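Cyclin homolog (Herpesvirus saimiri, PDB 2F2C) is a viral D-type cyclin that may contribute to cellular transformation and the rapid proliferation of T cells during latent infection of susceptible hosts. Local coordinates at residues 39-44 against 79-84; 51-56 against 186-191; 72-77 against 180-185. All coordinates share one frame; numbering follows the deposited sequence.

In the fold
The three contacts sit around helices 49-65 and 72-83, neighbours in the chain, and touch one another through neighbouring side chains. Interaction 1 sets the loop before helix 49-65 against the end of helix 72-83; about 11 Å away, centre to centre, interaction 2 joins helix 49-65 to the loop 186-191. A salt bridge ties the two, Arg-52 NH2 to Asp-81 OD2 at 3.2 Å. Interaction 3 lies about 10 Å from interaction 2 and 16 Å from interaction 1, between centres, near the middle of the chain. Interactions 2 and 3 bind the N-terminal cyclin region to the C-terminal one. The other protein chain of the assembly touches none of these segments.

Interaction 1 (39-44 against 79-84); sequences SLWEIQ and ILDRYL
Trp-41 reaches from the loop 39-44 to the last turn of helix 72-83, where its indole nitrogen donates a hydrogen bond from NE1 to Asp-81 OD1 at 2.9 Å. With CG anti to the carbonyl carbon (chi1 -79°), the indole is turned toward Asp-81. The bond is somewhat bent, with 150° at the hydrogen. Asp-81 is approached on the anti side of OD1, from a little outside the carboxylate plane. An aspartate suits this buried place because one oxygen can take the indole N-H while the other serves Arg-52.

The close packing gathers at one face and one edge of the indole. Leu-84 CD1 lies over the face, 3.8 Å from the centroid of the six-membered ring, a CH-pi contact displaced toward the CZ2 side. Leu-80 CD2 fills the edge in the ring plane, 3.9 Å from CZ2. Leu-40 CD1 lies beside the Asp-81 carboxylate, 4.0 Å from OD1. Trp-41 is the third residue of a type II turn from Ser-39 to Glu-42, in the left-handed conformation, and also opens a type I turn ending at Gln-44.

Beyond the indole the contact thins. Ile-43, exposed to solvent, only grazes the Leu-84 carbonyl, its CB 4.5 Å from that O, and Gln-44 is partly exposed.

The loop leading into helix 49-65 thus closes over the end of helix 72-83 within the N-terminal cyclin region. The indole also meets Arg-52 of helix 49-65 and Leu-94 of helix 94-109, while Leu-80 packs separately on Leu-55 and Leu-56 of helix 49-65 and on Cys-101 of helix 94-109.

Interaction 2 (51-56 against 186-191); sequences NRTILL and IQPNIA
Thr-53 and Ile-186 meet methyl to methyl, CG2 to CG2 at 3.7 Å, their side chains crossing at about a right angle. Both are beta-branched, and in each CG2 is turned anti to its own backbone nitrogen, which presents a compact carbon surface to the partner. Thr-53 OG1 comes to Pro-188 CD at 3.8 Å, the two side chains set obliquely. Leu-56 CD1 approaches the Ile-186 carbonyl, 4.0 Å from O.

Arg-52 carries its guanidinium beyond these groups on a chain extended from CG to NE. NH1 faces the bend of the loop edge-on, 3.8 Å from Gln-187 O and 3.6 Å from Pro-188 CA, while Ala-191 CB approaches NH2; a methyl is small enough to leave room for the charge.

Leu-56 CD1, one helical turn on, covers one guanidinium face, 3.5 Å above its centre, and Asp-81 supplies the counter-charge for this buried arginine. On the loop side, Ile-190 N donates a backbone hydrogen bond to Gln-187 O, curling the loop at the edge of the guanidinium.

Asn-51 to Leu-55 (NRTIL) probably correspond to the MRAIL motif on the first cyclin-box helix, here joined to the C-terminal cyclin region.

Interaction 3 (72-77 against 180-185); sequences VFPLSV and TICKAL
The ring of Phe-73 turns its edge to the Cys-182 carbonyl, with CE2 nearest the oxygen and close to the ring plane. Over one face lies Val-77 CG2 from the next turn of the same helix, 3.7 Å above the plane and toward the rim; Leu-185 CB approaches obliquely, and His-60 of helix 49-65 meets the ring edge-to-face. Setting CG opposite the backbone nitrogen (chi1 -179°) swings this ring across to helix 170-184.

The second ring is that of Pro-74. Cys-182 SG packs against it 3.8 Å from CD, and Leu-185 CD1 comes to CG at 4.0 Å, crossing at about a right angle. Proline fits the first turn of a helix, where its missing N-H costs no helical bond, and its compact ring lets the two backbones come close: the alpha carbons of Pro-74 and Cys-182 are 6.5 Å apart.

Behind the contact, Phe-73 O accepts from both Val-77 N and Ser-76 OG, the latter at 2.9 Å, which satisfies a buried serine hydroxyl within its own helix.

Helix 72-83 of the N-terminal cyclin region packs here on helix 170-184 of the C-terminal one, close to the centre of the chain. The joint rests on shape and apolar burial; the edge-on phenylalanine, its C-H rim slightly positive, may be mildly favourable toward the carbonyl oxygen.

Interaction 1 (39-44 against 79-84)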
# COMPACT_ATOMS: atom_id res chain seq x y z
N SER A 39 0.66 15.15 24.92
CA SER A 39 1.52 16.34 24.88
C SER A 39 2.60 16.26 23.81
O SER A 39 3.55 15.47 23.92
CB SER A 39 2.16 16.56 26.24
OG SER A 39 2.99 17.69 26.18
N LEU A 40 2.48 17.10 22.79
CA LEU A 40 3.33 17.01 21.61
C LEU A 40 4.80 17.27 21.92
O LEU A 40 5.12 18.28 22.55
CB LEU A 40 2.83 17.95 20.51
CG LEU A 40 3.51 17.87 19.15
CD1 LEU A 40 3.25 16.52 18.50
CD2 LEU A 40 3.01 19.01 18.29
N TRP A 41 5.65 16.34 21.48
CA TRP A 41 7.12 16.43 21.59
C TRP A 41 7.63 16.47 23.04
O TRP A 41 8.74 16.93 23.29
CB TRP A 41 7.67 17.64 20.80
CG TRP A 41 7.79 17.42 19.31
CD1 TRP A 41 7.09 16.52 18.55
CD2 TRP A 41 8.64 18.13 18.41
NE1 TRP A 41 7.47 16.61 17.24
CE2 TRP A 41 8.42 17.60 17.11
CE3 TRP A 41 9.59 19.15 18.55
CZ2 TRP A 41 9.10 18.06 15.98
CZ3 TRP A 41 10.27 19.61 17.42
CH2 TRP A 41 10.02 19.06 16.15
N GLU A 42 6.83 15.94 23.97
CA GLU A 42 7.07 16.06 25.41
C GLU A 42 8.40 15.50 25.91
O GLU A 42 8.97 16.01 26.86
CB GLU A 42 5.92 15.44 26.18
N ILE A 43 8.91 14.47 25.23
CA ILE A 43 10.16 13.80 25.58
C ILE A 43 11.40 14.63 25.24
O ILE A 43 12.53 14.18 25.43
CB ILE A 43 10.21 12.42 24.86
CG1 ILE A 43 9.28 11.43 25.57
CG2 ILE A 43 11.64 11.85 24.77
CD1 ILE A 43 8.52 10.51 24.64
N GLN A 44 11.19 15.84 24.73
CA GLN A 44 12.29 16.64 24.19
C GLN A 44 12.85 17.66 25.17
O GLN A 44 12.10 18.30 25.90
CB GLN A 44 11.87 17.33 22.89
CG GLN A 44 11.69 16.38 21.70
CD GLN A 44 12.96 15.60 21.36
OE1 GLN A 44 12.88 14.44 20.97
NE2 GLN A 44 14.12 16.24 21.52
N ILE A 79 5.83 10.26 10.60
CA ILE A 79 7.14 9.63 10.86
C ILE A 79 7.95 10.48 11.82
O ILE A 79 8.57 9.96 12.74
CB ILE A 79 7.94 9.39 9.56
CG1 ILE A 79 7.35 8.23 8.76
CG2 ILE A 79 9.39 9.08 9.87
CD1 ILE A 79 7.97 8.11 7.40
N LEU A 80 7.93 11.80 11.59
CA LEU A 80 8.71 12.76 12.39
C LEU A 80 8.30 12.69 13.85
O LEU A 80 9.15 12.44 14.71
CB LEU A 80 8.58 14.19 11.85
CG LEU A 80 9.01 15.34 12.79
CD1 LEU A 80 10.54 15.43 12.92
CD2 LEU A 80 8.43 16.69 12.37
N ASP A 81 7.01 12.86 14.14
CA ASP A 81 6.52 12.79 15.53
C ASP A 81 6.84 11.46 16.21
O ASP A 81 7.49 11.44 17.25
CB ASP A 81 5.02 13.10 15.63
CG ASP A 81 4.69 14.52 15.20
OD1 ASP A 81 5.55 15.41 15.37
OD2 ASP A 81 3.58 14.82 14.68
N ARG A 82 6.39 10.36 15.60
CA ARG A 82 6.72 9.02 16.09
C ARG A 82 8.19 8.90 16.42
O ARG A 82 8.53 8.50 17.53
CB ARG A 82 6.33 7.95 15.07
CG ARG A 82 4.88 7.52 15.12
CD ARG A 82 4.54 6.43 14.12
NE ARG A 82 4.29 6.98 12.79
CZ ARG A 82 4.34 6.29 11.66
NH1 ARG A 82 4.64 4.99 11.67
NH2 ARG A 82 4.08 6.90 10.50
N TYR A 83 9.05 9.26 15.47
CA TYR A 83 10.50 9.22 15.66
C TYR A 83 10.95 10.04 16.85
O TYR A 83 11.86 9.64 17.58
CB TYR A 83 11.25 9.69 14.41
CG TYR A 83 12.75 9.74 14.62
CD1 TYR A 83 13.50 8.56 14.68
CD2 TYR A 83 13.41 10.96 14.79
CE1 TYR A 83 14.89 8.59 14.91
CE2 TYR A 83 14.81 11.00 15.02
CZ TYR A 83 15.54 9.82 15.07
OH TYR A 83 16.90 9.84 15.28
N LEU A 84 10.32 11.19 17.05
CA LEU A 84 10.73 12.08 18.14
C LEU A 84 10.02 11.80 19.46
O LEU A 84 10.07 12.64 20.37
CB LEU A 84 10.62 13.56 17.73
CG LEU A 84 11.66 14.10 16.75
CD1 LEU A 84 11.31 15.52 16.42
CD2 LEU A 84 13.08 14.04 17.29

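Interaction 2 (51-56 against 186-191)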
# COMPACT_ATOMS: atom_id res chain seq x y z
N ASN A 51 9.82 25.35 17.14
CA ASN A 51 10.73 24.77 16.13
C ASN A 51 9.98 23.89 15.15
O ASN A 51 10.19 24.00 13.95
CB ASN A 51 11.85 23.94 16.76
CG ASN A 51 12.60 24.69 17.82
OD1 ASN A 51 12.10 24.86 18.94
ND2 ASN A 51 13.81 25.11 17.50
N ARG A 52 9.11 23.03 15.67
CA ARG A 52 8.31 22.17 14.82
C ARG A 52 7.64 22.95 13.67
O ARG A 52 7.75 22.56 12.50
CB ARG A 52 7.28 21.41 15.65
CG ARG A 52 6.57 20.28 14.90
CD ARG A 52 5.57 19.55 15.76
NE ARG A 52 4.76 18.60 15.01
CZ ARG A 52 3.50 18.81 14.63
NH1 ARG A 52 2.90 19.95 14.90
NH2 ARG A 52 2.85 17.85 13.96
N THR A 53 6.97 24.06 14.00
CA THR A 53 6.21 24.83 13.00
C THR A 53 7.05 25.34 11.81
O THR A 53 6.59 25.33 10.67
CB THR A 53 5.44 26.01 13.64
OG1 THR A 53 4.87 25.61 14.89
CG2 THR A 53 4.23 26.38 12.78
N ILE A 54 8.27 25.81 12.10
CA ILE A 54 9.20 26.23 11.05
C ILE A 54 9.60 25.01 10.16
O ILE A 54 9.52 25.07 8.93
CB ILE A 54 10.42 26.96 11.68
CG1 ILE A 54 9.97 28.31 12.27
CG2 ILE A 54 11.49 27.20 10.65
CD1 ILE A 54 10.79 28.84 13.45
N LEU A 55 9.99 23.91 10.80
CA LEU A 55 10.50 22.75 10.09
C LEU A 55 9.43 22.11 9.22
O LEU A 55 9.72 21.66 8.11
CB LEU A 55 11.03 21.74 11.08
CG LEU A 55 11.35 20.37 10.52
CD1 LEU A 55 12.63 20.42 9.71
CD2 LEU A 55 11.46 19.38 11.69
N LEU A 56 8.21 22.06 9.73
CA LEU A 56 7.11 21.51 8.96
C LEU A 56 6.71 22.45 7.83
O LEU A 56 6.21 21.98 6.80
CB LEU A 56 5.92 21.18 9.85
CG LEU A 56 6.09 19.99 10.81
CD1 LEU A 56 4.76 19.71 11.49
CD2 LEU A 56 6.59 18.73 10.08
N ILE A 186 0.62 21.73 9.64
CA ILE A 186 1.80 22.48 10.07
C ILE A 186 1.65 22.93 11.53
O ILE A 186 2.61 22.93 12.30
CB ILE A 186 2.04 23.72 9.12
CG1 ILE A 186 2.44 23.24 7.72
CG2 ILE A 186 3.11 24.67 9.66
CD1 ILE A 186 2.84 24.36 6.75
N GLN A 187 0.42 23.30 11.89
CA GLN A 187 0.12 23.88 13.19
C GLN A 187 0.12 22.85 14.35
O GLN A 187 -0.43 21.73 14.21
CB GLN A 187 -1.20 24.63 13.12
CG GLN A 187 -1.09 26.13 12.89
CD GLN A 187 0.14 26.55 12.13
OE1 GLN A 187 0.11 26.69 10.90
NE2 GLN A 187 1.24 26.75 12.84
N PRO A 188 0.74 23.23 15.47
CA PRO A 188 0.92 22.35 16.64
C PRO A 188 -0.35 21.66 17.17
O PRO A 188 -0.34 20.45 17.41
CB PRO A 188 1.44 23.31 17.71
CG PRO A 188 1.20 24.72 17.15
CD PRO A 188 1.35 24.55 15.68
N ASN A 189 -1.43 22.41 17.33
CA ASN A 189 -2.66 21.88 17.89
C ASN A 189 -3.40 20.89 16.98
O ASN A 189 -4.44 20.33 17.36
CB ASN A 189 -3.58 23.04 18.27
CG ASN A 189 -4.15 23.75 17.05
OD1 ASN A 189 -3.47 23.92 16.03
ND2 ASN A 189 -5.41 24.15 17.14
N ILE A 190 -2.88 20.63 15.79
CA ILE A 190 -3.56 19.73 14.88
C ILE A 190 -3.01 18.33 15.07
O ILE A 190 -3.67 17.33 14.79
CB ILE A 190 -3.41 20.23 13.39
CG1 ILE A 190 -4.08 21.60 13.21
CG2 ILE A 190 -4.01 19.27 12.39
CD1 ILE A 190 -5.53 21.72 13.76
N ALA A 191 -1.78 18.25 15.59
CA ALA A 191 -1.06 16.97 15.68
C ALA A 191 -1.80 15.96 16.55
O ALA A 191 -1.73 14.75 16.30
CB ALA A 191 0.35 17.19 16.22

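Interaction 3 (72-77 against 180-185)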
# COMPACT_ATOMS: atom_id res chain seq x y z
N VAL A 72 2.40 12.27 0.78
CA VAL A 72 3.77 12.30 1.30
C VAL A 72 3.95 13.17 2.56
O VAL A 72 4.62 12.79 3.53
CB VAL A 72 4.74 12.83 0.24
CG1 VAL A 72 6.17 12.86 0.79
CG2 VAL A 72 4.64 11.97 -1.01
N PHE A 73 3.35 14.35 2.54
CA PHE A 73 3.57 15.27 3.64
C PHE A 73 2.95 14.77 4.95
O PHE A 73 3.66 14.71 5.96
CB PHE A 73 3.15 16.70 3.31
CG PHE A 73 3.40 17.66 4.42
CD1 PHE A 73 4.70 17.90 4.86
CD2 PHE A 73 2.35 18.31 5.04
CE1 PHE A 73 4.94 18.80 5.90
CE2 PHE A 73 2.59 19.20 6.07
CZ PHE A 73 3.87 19.44 6.50
N PRO A 74 1.66 14.45 4.98
CA PRO A 74 1.07 13.90 6.19
C PRO A 74 1.92 12.76 6.77
O PRO A 74 2.20 12.76 7.98
CB PRO A 74 -0.29 13.41 5.71
CG PRO A 74 -0.65 14.39 4.70
CD PRO A 74 0.63 14.61 3.92
N LEU A 75 2.36 11.85 5.90
CA LEU A 75 3.10 10.67 6.36
C LEU A 75 4.44 11.07 6.91
O LEU A 75 4.86 10.58 7.96
CB LEU A 75 3.25 9.65 5.24
CG LEU A 75 3.60 8.19 5.49
CD1 LEU A 75 5.07 7.99 5.35
CD2 LEU A 75 3.13 7.68 6.84
N SER A 76 5.09 11.99 6.22
CA SER A 76 6.38 12.48 6.67
C SER A 76 6.29 13.23 8.01
O SER A 76 7.27 13.28 8.74
CB SER A 76 6.99 13.37 5.59
OG SER A 76 6.52 14.71 5.79
N VAL A 77 5.12 13.82 8.31
CA VAL A 77 4.85 14.42 9.62
C VAL A 77 4.68 13.33 10.69
O VAL A 77 5.21 13.42 11.80
CB VAL A 77 3.58 15.29 9.57
CG1 VAL A 77 3.18 15.74 10.95
CG2 VAL A 77 3.80 16.51 8.71
N THR A 180 -5.91 21.95 1.78
CA THR A 180 -6.35 22.43 3.09
C THR A 180 -5.85 21.56 4.26
O THR A 180 -5.32 22.08 5.26
CB THR A 180 -7.88 22.51 3.09
OG1 THR A 180 -8.31 23.39 2.04
CG2 THR A 180 -8.38 23.17 4.38
N ILE A 181 -6.01 20.24 4.16
CA ILE A 181 -5.52 19.38 5.23
C ILE A 181 -3.98 19.48 5.38
O ILE A 181 -3.49 19.74 6.49
CB ILE A 181 -6.01 17.93 5.07
CG1 ILE A 181 -7.47 17.83 5.48
CG2 ILE A 181 -5.25 17.02 5.95
CD1 ILE A 181 -8.27 16.84 4.66
N CYS A 182 -3.25 19.34 4.27
CA CYS A 182 -1.79 19.43 4.28
C CYS A 182 -1.24 20.72 4.86
O CYS A 182 -0.19 20.70 5.48
CB CYS A 182 -1.19 19.21 2.92
SG CYS A 182 -1.26 17.51 2.37
N LYS A 183 -1.92 21.85 4.68
CA LYS A 183 -1.39 23.08 5.31
C LYS A 183 -1.68 23.12 6.81
O LYS A 183 -0.78 23.40 7.59
CB LYS A 183 -1.87 24.34 4.61
CG LYS A 183 -1.13 24.68 3.31
CD LYS A 183 -1.30 26.15 2.95
CE LYS A 183 -0.51 26.55 1.71
NZ LYS A 183 -1.20 26.22 0.43
N ALA A 184 -2.92 22.81 7.21
CA ALA A 184 -3.30 22.76 8.64
C ALA A 184 -2.33 21.96 9.50
O ALA A 184 -1.96 22.41 10.58
CB ALA A 184 -4.72 22.23 8.80
N LEU A 185 -1.91 20.79 9.00
CA LEU A 185 -0.99 19.89 9.71
C LEU A 185 0.34 20.52 10.13
O LEU A 185 1.11 19.90 10.85
CB LEU A 185 -0.70 18.63 8.88
CG LEU A 185 -1.74 17.53 9.01
CD1 LEU A 185 -1.72 16.62 7.82
CD2 LEU A 185 -1.53 16.73 10.26